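ABC transporter binding protein AcbH (Actinoplanes, PDB 3OO8) serves as the extracellular solute receptor of an ABC transporter, binding beta-D-galactopyranose with an exclusive preference. Local coordinates at residues S149-K154 against I166-K171. The protein carries 2 engineered substitutions. Sequence-based numbering, arbitrary orientation.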
loop_
_atom_site.group_PDB
_atom_site.type_symbol
_atom_site.label_atom_id
_atom_site.label_comp_id
_atom_site.label_asym_id
_atom_site.label_seq_id
_atom_site.Cartn_x
_atom_site.Cartn_y
_atom_site.Cartn_z
ATOM N N SER A 149 -18.236 -14.059 13.228
ATOM C CA SER A 149 -19.397 -14.416 14.049
ATOM C C SER A 149 -20.680 -13.662 13.668
ATOM O O SER A 149 -21.794 -14.220 13.737
ATOM C CB SER A 149 -19.059 -14.242 15.533
ATOM O OG SER A 149 -18.965 -12.868 15.885
ATOM N N VAL A 150 -20.541 -12.397 13.262
ATOM C CA VAL A 150 -21.691 -11.596 12.863
ATOM C C VAL A 150 -22.248 -12.073 11.520
ATOM O O VAL A 150 -23.458 -12.264 11.353
ATOM C CB VAL A 150 -21.340 -10.088 12.797
ATOM C CG1 VAL A 150 -22.486 -9.249 12.195
ATOM C CG2 VAL A 150 -20.879 -9.556 14.151
ATOM N N PHE A 151 -21.363 -12.264 10.539
ATOM C CA PHE A 151 -21.815 -12.754 9.260
ATOM C C PHE A 151 -22.479 -14.134 9.431
ATOM O O PHE A 151 -23.509 -14.405 8.821
ATOM C CB PHE A 151 -20.618 -12.839 8.287
ATOM C CG PHE A 151 -20.360 -11.571 7.519
ATOM C CD1 PHE A 151 -20.250 -10.351 8.159
ATOM C CD2 PHE A 151 -20.188 -11.614 6.132
ATOM C CE1 PHE A 151 -20.033 -9.182 7.439
ATOM C CE2 PHE A 151 -19.972 -10.436 5.389
ATOM C CZ PHE A 151 -19.864 -9.231 6.045
ATOM N N GLN A 152 -21.882 -14.992 10.252
ATOM C CA GLN A 152 -22.454 -16.318 10.544
ATOM C C GLN A 152 -23.842 -16.225 11.199
ATOM O O GLN A 152 -24.780 -16.901 10.782
ATOM C CB GLN A 152 -21.485 -17.126 11.425
ATOM C CG GLN A 152 -20.271 -17.638 10.622
ATOM C CD GLN A 152 -19.039 -17.996 11.467
ATOM O OE1 GLN A 152 -19.067 -17.959 12.699
ATOM N NE2 GLN A 152 -17.945 -18.335 10.790
ATOM N N SER A 153 -23.972 -15.352 12.187
ATOM C CA SER A 153 -25.218 -15.213 12.951
ATOM C C SER A 153 -26.362 -14.577 12.149
ATOM O O SER A 153 -27.530 -15.002 12.245
ATOM C CB SER A 153 -24.934 -14.384 14.202
ATOM O OG SER A 153 -26.063 -14.330 15.045
ATOM N N LYS A 154 -26.029 -13.542 11.373
ATOM C CA LYS A 154 -27.026 -12.781 10.631
ATOM C C LYS A 154 -27.328 -13.242 9.220
ATOM O O LYS A 154 -28.163 -12.634 8.531
ATOM C CB LYS A 154 -26.647 -11.305 10.581
ATOM C CG LYS A 154 -26.437 -10.663 11.931
ATOM C CD LYS A 154 -26.618 -9.150 11.800
ATOM C CE LYS A 154 -26.997 -8.483 13.122
ATOM N NZ LYS A 154 -28.275 -8.998 13.724
ATOM N N ILE A 166 -23.967 -4.028 -2.347
ATOM C CA ILE A 166 -24.957 -3.014 -2.057
ATOM C C ILE A 166 -26.132 -3.719 -1.405
ATOM O O ILE A 166 -26.713 -3.200 -0.443
ATOM C CB ILE A 166 -25.345 -2.223 -3.300
ATOM C CG1 ILE A 166 -24.143 -1.395 -3.768
ATOM C CG2 ILE A 166 -26.582 -1.334 -3.048
ATOM C CD1 ILE A 166 -23.597 -0.409 -2.742
ATOM N N ALA A 167 -26.461 -4.907 -1.895
ATOM C CA ALA A 167 -27.596 -5.649 -1.313
ATOM C C ALA A 167 -27.306 -5.993 0.157
ATOM O O ALA A 167 -28.204 -5.927 1.028
ATOM C CB ALA A 167 -27.889 -6.924 -2.141
ATOM N N LEU A 168 -26.057 -6.357 0.434
ATOM C CA LEU A 168 -25.619 -6.655 1.802
ATOM C C LEU A 168 -25.660 -5.418 2.695
ATOM O O LEU A 168 -26.153 -5.457 3.838
ATOM C CB LEU A 168 -24.217 -7.248 1.778
ATOM C CG LEU A 168 -23.530 -7.534 3.111
ATOM C CD1 LEU A 168 -24.330 -8.556 3.948
ATOM C CD2 LEU A 168 -22.120 -7.993 2.864
ATOM N N ALA A 169 -25.150 -4.305 2.166
ATOM C CA ALA A 169 -25.180 -3.028 2.872
ATOM C C ALA A 169 -26.621 -2.671 3.216
ATOM O O ALA A 169 -26.905 -2.228 4.329
ATOM C CB ALA A 169 -24.558 -1.932 2.005
ATOM N N ARG A 170 -27.516 -2.878 2.256
ATOM C CA ARG A 170 -28.928 -2.589 2.468
ATOM C C ARG A 170 -29.525 -3.494 3.536
ATOM O O ARG A 170 -30.281 -3.018 4.394
ATOM C CB ARG A 170 -29.719 -2.610 1.157
ATOM C CG ARG A 170 -29.389 -1.413 0.273
ATOM C CD ARG A 170 -30.214 -1.360 -1.016
ATOM N NE ARG A 170 -31.615 -0.982 -0.795
ATOM C CZ ARG A 170 -32.054 0.268 -0.616
ATOM N NH1 ARG A 170 -31.210 1.305 -0.580
ATOM N NH2 ARG A 170 -33.351 0.492 -0.445
ATOM N N LYS A 171 -29.153 -4.770 3.512
ATOM C CA LYS A 171 -29.625 -5.740 4.512
ATOM C C LYS A 171 -29.139 -5.321 5.909
ATOM O O LYS A 171 -29.896 -5.368 6.916
ATOM C CB LYS A 171 -29.126 -7.135 4.152
ATOM C CG LYS A 171 -29.588 -8.256 5.081
ATOM C CD LYS A 171 -29.161 -9.616 4.523
ATOM C CE LYS A 171 -29.301 -10.753 5.544
ATOM N NZ LYS A 171 -30.728 -11.078 5.795
HETATM O O HOH W 1 -30.104 -10.718 9.152
#
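Phe151 and Leu168 supply the apolar half of this contact, a worked example of two helices that meet through a few side chains while their backbones stay apart: the CA atoms of Phe151 and Leu168 are 10.4 Å from one another. On the apolar side, one methyl of Leu168 makes the touch. Leu168 CD2 sits 4.1 Å from Phe151 CZ and equally close to CE2, so it meets the far end of the ring obliquely, and the two side chains cross at about a right angle. Both residues are buried. Tyr156, in the connection between the helices, presents an edge-to-face partner to Phe151 and also touches Leu168, which extends the apolar patch beyond the pair.

The polar half is built by Lys171, best read from its root outward. CB starts toward the first helix; CG lies anti to the backbone N (chi1 -178°), and the chain runs on extended through CD, which is still 5.1 Å from Lys154 O. CE then arrives 3.7 Å from Lys154 O, a methylene resting against a carbonyl oxygen. The chain bends at its last torsion (chi4 71°), and NZ ends 4.1 Å from Lys154 O, too far for a direct bond. A water bridges the difference: it donates to Lys154 O at 2.8 Å and accepts a weak bond from Lys171 NZ at 3.4 Å.

Helix 148-154 follows strand 134-147, and helix 162-174 precedes strand 178-181, so the contact joins successive helices of the solute-binding fold, away from the galactose site. Its chemistry implies modest association: van der Waals packing on the buried side, and on the exposed side the Lys154 carbonyl held by one water, whose bond to the Lys171 ammonium is weak, so any electrostatic gain is probably small.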